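Local coordinates for protein aldolase (Klebsiella pneumoniae, PDB 6VOQ) that belongs to the class II aldolase and adducin N-terminal domain family and holds a zinc ion in a site of three histidines and a glutamate, at residues A42-A47 and S68-S73; N113-F118 and G127-V132. All coordinates share one frame; numbering follows the deposited sequence.

Overall arrangement
From the N terminus the chain runs through helix 4-20 and strand 30-34 to strand 40-42, where contact 1 begins. Residues 42-47 leave that strand and meet residues 68-73, which follow strand 66-68 and lead to helix 76-83; the loop so closed holds strand 58-60 and most of strand 66-68. Contact 2 opens only after contact 1 has closed, so the two stand in series. It joins residues 113-118, beyond helix 98-104, to residues 127-132, which enter strand 131-132, and the short loop between them carries helix 121-125. The contacts lie on opposite sides of the chain's centre, their centres about 30 Å apart, near the two ends of the mixed sheet.

Contact 1 of 2, residues A42-A47 and S68-S73; sequences ATPTGA and SGDKPS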
loop_
_atom_site.group_PDB
_atom_site.type_symbol
_atom_site.label_atom_id
_atom_site.label_comp_id
_atom_site.label_asym_id
_atom_site.label_seq_id
_atom_site.Cartn_x
_atom_site.Cartn_y
_atom_site.Cartn_z
ATOM N N ALA A 42 -25.353 0.446 13.130
ATOM C CA ALA A 42 -24.522 1.357 12.359
ATOM C C ALA A 42 -23.337 1.810 13.195
ATOM O O ALA A 42 -23.371 1.773 14.426
ATOM C CB ALA A 42 -25.321 2.579 11.874
ATOM N N THR A 43 -22.280 2.236 12.502
ATOM C CA THR A 43 -21.110 2.762 13.181
ATOM C C THR A 43 -21.406 4.165 13.706
ATOM O O THR A 43 -22.077 4.954 13.037
ATOM C CB THR A 43 -19.894 2.786 12.243
ATOM O OG1 THR A 43 -20.168 3.602 11.106
ATOM C CG2 THR A 43 -19.566 1.394 11.755
ATOM N N PRO A 44 -20.943 4.501 14.902
ATOM C CA PRO A 44 -21.367 5.759 15.525
ATOM C C PRO A 44 -20.683 6.962 14.890
ATOM O O PRO A 44 -19.761 6.851 14.079
ATOM C CB PRO A 44 -20.968 5.578 16.992
ATOM C CG PRO A 44 -19.851 4.596 16.963
ATOM C CD PRO A 44 -20.125 3.673 15.808
ATOM N N THR A 45 -21.178 8.136 15.267
ATOM C CA THR A 45 -20.646 9.394 14.760
ATOM C C THR A 45 -19.191 9.591 15.186
ATOM O O THR A 45 -18.744 9.074 16.213
ATOM C CB THR A 45 -21.505 10.562 15.254
ATOM O OG1 THR A 45 -21.059 11.783 14.662
ATOM C CG2 THR A 45 -21.437 10.682 16.779
ATOM N N GLY A 46 -18.446 10.335 14.370
ATOM C CA GLY A 46 -17.072 10.677 14.682
ATOM C C GLY A 46 -16.195 9.483 14.996
ATOM O O GLY A 46 -15.201 9.597 15.721
ATOM N N ALA A 47 -16.559 8.329 14.451
ATOM C CA ALA A 47 -15.876 7.079 14.733
ATOM C C ALA A 47 -14.781 6.817 13.711
ATOM O O ALA A 47 -14.774 7.368 12.606
ATOM C CB ALA A 47 -16.866 5.914 14.744
ATOM N N SER A 68 -30.191 2.527 20.488
ATOM C CA SER A 68 -29.193 2.179 21.486
ATOM C C SER A 68 -27.828 2.665 20.975
ATOM O O SER A 68 -27.680 3.064 19.812
ATOM C CB SER A 68 -29.294 0.704 21.834
ATOM O OG SER A 68 -29.132 -0.139 20.743
ATOM N N GLY A 69 -26.831 2.692 21.866
ATOM C CA GLY A 69 -25.470 2.918 21.453
ATOM C C GLY A 69 -25.163 4.400 21.330
ATOM O O GLY A 69 -25.954 5.264 21.681
ATOM N N ASP A 70 -23.972 4.687 20.814
ATOM C CA ASP A 70 -23.629 6.078 20.554
ATOM C C ASP A 70 -24.511 6.626 19.445
ATOM O O ASP A 70 -25.104 5.872 18.669
ATOM C CB ASP A 70 -22.167 6.232 20.140
ATOM C CG ASP A 70 -21.193 5.787 21.212
ATOM O OD1 ASP A 70 -21.588 5.652 22.399
ATOM O OD2 ASP A 70 -20.014 5.593 20.854
ATOM N N LYS A 71 -24.568 7.955 19.354
ATOM C CA LYS A 71 -25.373 8.570 18.309
ATOM C C LYS A 71 -24.844 8.098 16.957
ATOM O O LYS A 71 -23.623 7.982 16.780
ATOM C CB LYS A 71 -25.359 10.102 18.414
ATOM C CG LYS A 71 -26.320 10.825 17.433
ATOM C CD LYS A 71 -27.789 10.813 17.912
ATOM C CE LYS A 71 -28.776 11.223 16.793
ATOM N NZ LYS A 71 -29.202 12.656 16.896
ATOM N N PRO A 72 -25.718 7.743 16.017
ATOM C CA PRO A 72 -25.242 7.206 14.741
ATOM C C PRO A 72 -24.470 8.241 13.940
ATOM O O PRO A 72 -24.585 9.451 14.147
ATOM C CB PRO A 72 -26.536 6.815 14.017
ATOM C CG PRO A 72 -27.585 7.662 14.645
ATOM C CD PRO A 72 -27.191 7.751 16.086
ATOM N N SER A 73 -23.669 7.735 13.009
ATOM C CA SER A 73 -23.060 8.576 11.992
ATOM C C SER A 73 -24.126 9.421 11.313
ATOM O O SER A 73 -25.243 8.957 11.067
ATOM C CB SER A 73 -22.346 7.701 10.961
ATOM O OG SER A 73 -21.756 8.498 9.949
#
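Thr43 and Thr45, on either side of Pro44 in sequence, bond to Ser73 and Lys71, which flank Pro72; Pro44 and Pro72 form a single beta bridge. Thr45 N gives its hydrogen to Lys71 O at 2.9 Å, nearly straight at 165°. Ser73 N reaches Thr43 O at 3.2 Å. The bonds come from the flanking residues, so the missing N-H of either proline costs the bridge nothing. Beside the bridge, the CB of Pro44 packs on the CB of Asp70 at 3.4 Å, and the two side chains cross at a slant. Thr45 lays its CG2 against Lys71 O, 3.5 Å away, since OG1 takes the position anti to the backbone N (chi1 -175°). Further out, Arg56 forms a salt bridge with Asp70 OD2, while Pro44 also rests on Leu57 and Ser58. Thr43 OG1 is held by Leu31 N of the adjoining strand 30-34. Ser73 OG weakly caps the N of Glu75, a zinc ligand, and the Ser73 side chain lies about 7 Å from the metal. Main-chain bonds thus join the 42-47 loop to the residues leading into helix 76-83, just before zinc ligand Glu75, with the carboxylate of Asp70 paired outside the bridge.

Contact 2 of 2, residues N113-F118 and G127-V132; sequences NCIRPF and GDVPVV
Asn113 and Asp128 lie face to face, the amide and carboxylate planes only 4° apart and their CG atoms 3.6 Å from each other. CG of Asn113 stands anti to the backbone N (chi1 177°), which carries the amide over the carboxylate in a stack of flat groups. Asp128 has a weak, long ion pair from OD1 to Arg207 near the C terminus and also touches Tyr153. Next to this stack, Val129 supplies the backbone acceptor: Cys114 N donates to Val129 O at 3.0 Å with an angle of 160°. The CA of Asn113 comes to 3.5 Å from that same oxygen in a CA-H...O contact, so Val129 O is approached by two neighbouring residues. The valine's branches part on the apolar side: CG1 meets Cys114 SG at 3.9 Å, whereas CG2 faces Ile115 CD1 at 4.3 Å. Cys114 also sets its CB against Val131 CG2, 3.5 Å away, and rests on Leu157 of strand 155-158. Ile115 also packs on Leu180 and Thr183 of helix 170-190. One main-chain hydrogen bond thus pins the 113-115 loop to the residues entering strand 131-132, with the Asn113-Asp128 stack on one side and the apolar contacts of Cys114, Ile115, Val129 and Val131 on the other, joining an end of the sheet to helix 170-190.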
loop_
_atom_site.group_PDB
_atom_site.type_symbol
_atom_site.label_atom_id
_atom_site.label_comp_id
_atom_site.label_asym_id
_atom_site.label_seq_id
_atom_site.Cartn_x
_atom_site.Cartn_y
_atom_site.Cartn_z
ATOM N N ASN A 113 -24.312 4.838 -15.402
ATOM C CA ASN A 113 -23.419 3.681 -15.429
ATOM C C ASN A 113 -22.000 4.231 -15.595
ATOM O O ASN A 113 -21.512 4.386 -16.715
ATOM C CB ASN A 113 -23.797 2.727 -16.547
ATOM C CG ASN A 113 -22.855 1.545 -16.652
ATOM O OD1 ASN A 113 -22.190 1.173 -15.675
ATOM N ND2 ASN A 113 -22.794 0.945 -17.841
ATOM N N CYS A 114 -21.355 4.524 -14.473
ATOM C CA CYS A 114 -20.086 5.232 -14.505
ATOM C C CYS A 114 -18.889 4.315 -14.690
ATOM O O CYS A 114 -17.777 4.810 -14.891
ATOM C CB CYS A 114 -19.899 6.030 -13.220
ATOM S SG CYS A 114 -19.699 4.990 -11.791
ATOM N N ILE A 115 -19.072 3.005 -14.610
ATOM C CA ILE A 115 -17.979 2.062 -14.792
ATOM C C ILE A 115 -18.227 1.287 -16.081
ATOM O O ILE A 115 -19.125 0.445 -16.155
ATOM C CB ILE A 115 -17.828 1.128 -13.589
ATOM C CG1 ILE A 115 -17.751 1.957 -12.308
ATOM C CG2 ILE A 115 -16.569 0.313 -13.738
ATOM C CD1 ILE A 115 -17.342 1.187 -11.113
ATOM N N ARG A 116 -17.435 1.575 -17.095
ATOM C CA ARG A 116 -17.457 0.843 -18.350
ATOM C C ARG A 116 -16.691 -0.467 -18.194
ATOM O O ARG A 116 -15.465 -0.451 -18.038
ATOM C CB ARG A 116 -16.845 1.695 -19.453
ATOM C CG ARG A 116 -17.006 1.146 -20.849
ATOM C CD ARG A 116 -16.501 2.202 -21.795
ATOM N NE ARG A 116 -16.245 1.723 -23.144
ATOM C CZ ARG A 116 -15.449 2.355 -23.997
ATOM N NH1 ARG A 116 -14.821 3.468 -23.615
ATOM N NH2 ARG A 116 -15.273 1.869 -25.219
ATOM N N PRO A 117 -17.365 -1.614 -18.267
ATOM C CA PRO A 117 -16.754 -2.865 -17.789
ATOM C C PRO A 117 -15.679 -3.414 -18.726
ATOM O O PRO A 117 -15.890 -3.573 -19.933
ATOM C CB PRO A 117 -17.953 -3.820 -17.675
ATOM C CG PRO A 117 -18.954 -3.289 -18.628
ATOM C CD PRO A 117 -18.781 -1.792 -18.638
ATOM N N PHE A 118 -14.512 -3.705 -18.139
ATOM C CA PHE A 118 -13.439 -4.465 -18.771
ATOM C C PHE A 118 -13.078 -5.711 -17.975
ATOM O O PHE A 118 -12.110 -6.386 -18.325
ATOM C CB PHE A 118 -12.178 -3.603 -18.938
ATOM C CG PHE A 118 -11.819 -2.821 -17.709
ATOM C CD1 PHE A 118 -11.123 -3.418 -16.664
ATOM C CD2 PHE A 118 -12.196 -1.490 -17.586
ATOM C CE1 PHE A 118 -10.800 -2.700 -15.518
ATOM C CE2 PHE A 118 -11.874 -0.765 -16.447
ATOM C CZ PHE A 118 -11.179 -1.372 -15.407
ATOM N N GLY A 127 -23.601 -4.835 -10.874
ATOM C CA GLY A 127 -24.357 -4.237 -11.955
ATOM C C GLY A 127 -23.911 -2.813 -12.217
ATOM O O GLY A 127 -22.808 -2.404 -11.858
ATOM N N ASP A 128 -24.801 -2.045 -12.842
ATOM C CA ASP A 128 -24.486 -0.660 -13.156
ATOM C C ASP A 128 -24.389 0.169 -11.885
ATOM O O ASP A 128 -25.036 -0.120 -10.875
ATOM C CB ASP A 128 -25.542 -0.050 -14.077
ATOM C CG ASP A 128 -25.487 -0.610 -15.484
ATOM O OD1 ASP A 128 -24.697 -1.544 -15.730
ATOM O OD2 ASP A 128 -26.257 -0.129 -16.344
ATOM N N VAL A 129 -23.582 1.223 -11.960
ATOM C CA VAL A 129 -23.356 2.124 -10.839
ATOM C C VAL A 129 -23.759 3.543 -11.226
ATOM O O VAL A 129 -23.034 4.212 -11.973
ATOM C CB VAL A 129 -21.893 2.069 -10.374
ATOM C CG1 VAL A 129 -21.706 2.971 -9.174
ATOM C CG2 VAL A 129 -21.488 0.617 -10.038
ATOM N N PRO A 130 -24.891 4.045 -10.739
ATOM C CA PRO A 130 -25.287 5.425 -11.033
ATOM C C PRO A 130 -24.474 6.436 -10.230
ATOM O O PRO A 130 -23.771 6.110 -9.272
ATOM C CB PRO A 130 -26.760 5.460 -10.626
ATOM C CG PRO A 130 -26.850 4.458 -9.530
ATOM C CD PRO A 130 -25.878 3.360 -9.887
ATOM N N VAL A 131 -24.591 7.693 -10.640
ATOM C CA VAL A 131 -23.848 8.783 -10.029
ATOM C C VAL A 131 -24.846 9.769 -9.449
ATOM O O VAL A 131 -25.783 10.188 -10.136
ATOM C CB VAL A 131 -22.914 9.471 -11.036
ATOM C CG1 VAL A 131 -22.187 10.625 -10.368
ATOM C CG2 VAL A 131 -21.918 8.452 -11.599
ATOM N N VAL A 132 -24.658 10.112 -8.182
ATOM C CA VAL A 132 -25.474 11.123 -7.527
ATOM C C VAL A 132 -24.712 12.434 -7.636
ATOM O O VAL A 132 -23.501 12.452 -7.377
ATOM C CB VAL A 132 -25.764 10.760 -6.064
ATOM C CG1 VAL A 132 -26.442 11.931 -5.368
ATOM C CG2 VAL A 132 -26.603 9.485 -5.991
#